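Spore coat polysaccharide biosynthesis protein spsE (Bacillus subtilis, PDB 1VLI) probably acts as an N-acylneuraminate-9-phosphate synthase-like enzyme in the making of spore coat polysaccharide. Local coordinates at residues A27-I32 with D274-T279. Numbering follows the deposited sequence.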
ATOM      1  N   ALA A  27      19.563  -3.249  10.705  1.00 65.32           N
ATOM      2  CA  ALA A  27      19.075  -4.415  10.001  1.00 62.15           C
ATOM      3  C   ALA A  27      19.349  -4.301   8.494  1.00 59.41           C
ATOM      4  O   ALA A  27      19.404  -3.181   7.963  1.00 58.01           O
ATOM      5  CB  ALA A  27      17.574  -4.566  10.253  1.00 60.92           C
ATOM      6  N   PRO A  28      19.466  -5.444   7.803  1.00 58.12           N
ATOM      7  CA  PRO A  28      19.555  -5.457   6.331  1.00 56.79           C
ATOM      8  C   PRO A  28      18.297  -4.840   5.697  1.00 56.92           C
ATOM      9  O   PRO A  28      17.219  -4.917   6.291  1.00 58.57           O
ATOM     10  CB  PRO A  28      19.592  -6.959   5.993  1.00 55.12           C
ATOM     11  CG  PRO A  28      20.011  -7.628   7.246  1.00 52.71           C
ATOM     12  CD  PRO A  28      19.485  -6.813   8.374  1.00 56.55           C
ATOM     13  N   VAL A  29      18.426  -4.229   4.514  1.00 54.74           N
ATOM     14  CA  VAL A  29      17.263  -3.737   3.780  1.00 51.90           C
ATOM     15  C   VAL A  29      16.280  -4.887   3.557  1.00 54.11           C
ATOM     16  O   VAL A  29      16.686  -5.990   3.211  1.00 53.14           O
ATOM     17  CB  VAL A  29      17.667  -3.045   2.448  1.00 51.25           C
ATOM     18  CG1 VAL A  29      16.411  -2.565   1.662  1.00 45.27           C
ATOM     19  CG2 VAL A  29      18.563  -1.821   2.746  1.00 48.73           C
ATOM     20  N   PHE A  30      14.994  -4.631   3.797  1.00 55.01           N
ATOM     21  CA  PHE A  30      13.946  -5.649   3.632  1.00 53.23           C
ATOM     22  C   PHE A  30      13.372  -5.520   2.223  1.00 52.28           C
ATOM     23  O   PHE A  30      12.778  -4.464   1.862  1.00 47.15           O
ATOM     24  CB  PHE A  30      12.859  -5.464   4.697  1.00 53.53           C
ATOM     25  CG  PHE A  30      11.856  -6.585   4.746  1.00 53.51           C
ATOM     26  CD1 PHE A  30      12.100  -7.742   5.478  1.00 58.10           C
ATOM     27  CD2 PHE A  30      10.649  -6.463   4.070  1.00 55.41           C
ATOM     28  CE1 PHE A  30      11.145  -8.802   5.499  1.00 52.77           C
ATOM     29  CE2 PHE A  30       9.703  -7.457   4.097  1.00 42.10           C
ATOM     30  CZ  PHE A  30       9.959  -8.661   4.812  1.00 54.58           C
ATOM     31  N   ILE A  31      13.565  -6.581   1.428  1.00 48.03           N
ATOM     32  CA  ILE A  31      13.206  -6.565  -0.004  1.00 46.82           C
ATOM     33  C   ILE A  31      11.939  -7.314  -0.314  1.00 49.61           C
ATOM     34  O   ILE A  31      11.819  -8.535  -0.042  1.00 49.46           O
ATOM     35  CB  ILE A  31      14.363  -7.081  -0.910  1.00 46.35           C
ATOM     36  CG1 ILE A  31      15.656  -6.364  -0.594  1.00 45.77           C
ATOM     37  CG2 ILE A  31      14.002  -6.923  -2.393  1.00 45.55           C
ATOM     38  CD1 ILE A  31      16.882  -6.964  -1.208  1.00 48.44           C
ATOM     39  N   ILE A  32      10.996  -6.582  -0.906  1.00 52.10           N
ATOM     40  CA  ILE A  32       9.672  -7.119  -1.246  1.00 49.60           C
ATOM     41  C   ILE A  32       9.564  -7.276  -2.757  1.00 53.63           C
ATOM     42  O   ILE A  32       9.570  -6.280  -3.495  1.00 50.97           O
ATOM     43  CB  ILE A  32       8.617  -6.185  -0.753  1.00 46.40           C
ATOM     44  CG1 ILE A  32       8.801  -5.893   0.738  1.00 57.91           C
ATOM     45  CG2 ILE A  32       7.213  -6.696  -0.991  1.00 32.96           C
ATOM     46  CD1 ILE A  32       7.975  -4.642   1.210  1.00 47.88           C
ATOM     47  N   ASP A 274      21.347  -8.087  -5.702  1.00 54.85           N
ATOM     48  CA  ASP A 274      22.791  -8.018  -5.628  1.00 56.21           C
ATOM     49  C   ASP A 274      23.264  -6.544  -5.600  1.00 58.08           C
ATOM     50  O   ASP A 274      24.163  -6.179  -4.837  1.00 57.53           O
ATOM     51  CB  ASP A 274      23.436  -8.788  -6.793  1.00 58.10           C
ATOM     52  CG  ASP A 274      23.170 -10.319  -6.744  1.00 62.64           C
ATOM     53  OD1 ASP A 274      22.709 -10.850  -5.703  1.00 59.89           O
ATOM     54  OD2 ASP A 274      23.410 -11.078  -7.724  1.00 61.64           O
ATOM     55  N   GLY A 275      22.666  -5.700  -6.431  1.00 58.80           N
ATOM     56  CA  GLY A 275      22.910  -4.259  -6.337  1.00 62.82           C
ATOM     57  C   GLY A 275      22.715  -3.707  -4.922  1.00 63.84           C
ATOM     58  O   GLY A 275      23.627  -3.081  -4.360  1.00 62.95           O
ATOM     59  N   ILE A 276      21.530  -3.952  -4.349  1.00 64.00           N
ATOM     60  CA  ILE A 276      21.187  -3.484  -2.995  1.00 62.81           C
ATOM     61  C   ILE A 276      22.184  -3.987  -1.953  1.00 62.49           C
ATOM     62  O   ILE A 276      22.623  -3.218  -1.094  1.00 65.74           O
ATOM     63  CB  ILE A 276      19.741  -3.913  -2.598  1.00 61.69           C
ATOM     64  CG1 ILE A 276      18.711  -3.012  -3.262  1.00 61.88           C
ATOM     65  CG2 ILE A 276      19.532  -3.843  -1.087  1.00 58.80           C
ATOM     66  CD1 ILE A 276      17.417  -3.729  -3.597  1.00 57.46           C
ATOM     67  N   ARG A 277      22.535  -5.265  -2.035  1.00 58.63           N
ATOM     68  CA  ARG A 277      23.310  -5.900  -0.996  1.00 57.90           C
ATOM     69  C   ARG A 277      24.752  -5.443  -1.039  1.00 57.51           C
ATOM     70  O   ARG A 277      25.419  -5.388  -0.008  1.00 57.66           O
ATOM     71  CB  ARG A 277      23.214  -7.423  -1.131  1.00 59.05           C
ATOM     72  CG  ARG A 277      21.821  -7.981  -0.791  1.00 57.98           C
ATOM     73  CD  ARG A 277      21.476  -7.963   0.695  1.00 55.69           C
ATOM     74  NE  ARG A 277      20.136  -8.504   0.946  1.00 62.58           N
ATOM     75  CZ  ARG A 277      19.150  -7.849   1.555  1.00 63.23           C
ATOM     76  NH1 ARG A 277      19.331  -6.605   2.011  1.00 65.24           N
ATOM     77  NH2 ARG A 277      17.979  -8.436   1.722  1.00 52.66           N
ATOM     78  N   LYS A 278      25.224  -5.121  -2.242  1.00 57.91           N
ATOM     79  CA  LYS A 278      26.569  -4.611  -2.450  1.00 58.30           C
ATOM     80  C   LYS A 278      26.638  -3.193  -1.919  1.00 59.29           C
ATOM     81  O   LYS A 278      27.595  -2.839  -1.217  1.00 61.91           O
ATOM     82  CB  LYS A 278      26.927  -4.647  -3.941  1.00 59.19           C
ATOM     83  CG  LYS A 278      28.202  -3.880  -4.337  1.00 61.56           C
ATOM     84  CD  LYS A 278      28.293  -3.836  -5.857  1.00 66.27           C
ATOM     85  CE  LYS A 278      29.718  -3.993  -6.298  1.00 71.30           C
ATOM     86  NZ  LYS A 278      30.044  -5.455  -6.222  1.00 86.67           N
ATOM     87  N   THR A 279      25.627  -2.394  -2.263  1.00 56.19           N
ATOM     88  CA  THR A 279      25.525  -1.024  -1.818  1.00 56.62           C
ATOM     89  C   THR A 279      25.532  -0.994  -0.301  1.00 59.45           C
ATOM     90  O   THR A 279      26.102  -0.075   0.288  1.00 60.85           O
ATOM     91  CB  THR A 279      24.228  -0.407  -2.340  1.00 57.59           C
ATOM     92  OG1 THR A 279      24.273  -0.379  -3.769  1.00 58.12           O
ATOM     93  CG2 THR A 279      24.090   1.074  -1.937  1.00 58.15           C
TER
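Arg277 and Ile276, neighbours on helix 266-285, meet Val29 and Ile31 where the chain enters the first strand of the TIM barrel, 30-36. The pair illustrates how such a barrel closes: the helix after the eighth strand, 244-248, packs on the outside of the first strand, which lies beside the eighth in the sheet.

The polar part is an end-on grip of a guanidinium on one backbone oxygen. Arg277 NH1 donates to Val29 O at 3.0 Å along a lone pair in the carbonyl plane, while NH2 of the same arginine reaches Val29 O at 3.1 Å from nearly straight beyond the C=O bond. The oxygen lies in the guanidinium plane, so sharing it leaves both bonds bent, with N-H...O angles of 153° and 143°. A bend at chi2 (-73°) turns the arginine chain off the helix toward the strand. The same two nitrogens form salt bridges, NH1 with Glu280 and NH2 with Asp59; these carboxylates also accept from the backbone N of Val29 and Ile31, respectively, and probably help to hold the guanidinium's positive charge at the strand entrance.

The apolar part is built from branched side chains. Val29 CB rests 4.1 Å from Ile276 CG2, and the tip of Ile31 meets that of Ile276, CD1 to CD1, also at 4.1 Å. Val238 of helix 232-239 touches Ile276 as well, joining the two last barrel helices around this isoleucine.

Ile31 links the two kinds of contact. Coming from the direction opposite to the arginine, its CD1 methyl sits over one guanidinium face, displaced toward the rim, with Ile31 CD1 3.5 Å from Arg277 NH2.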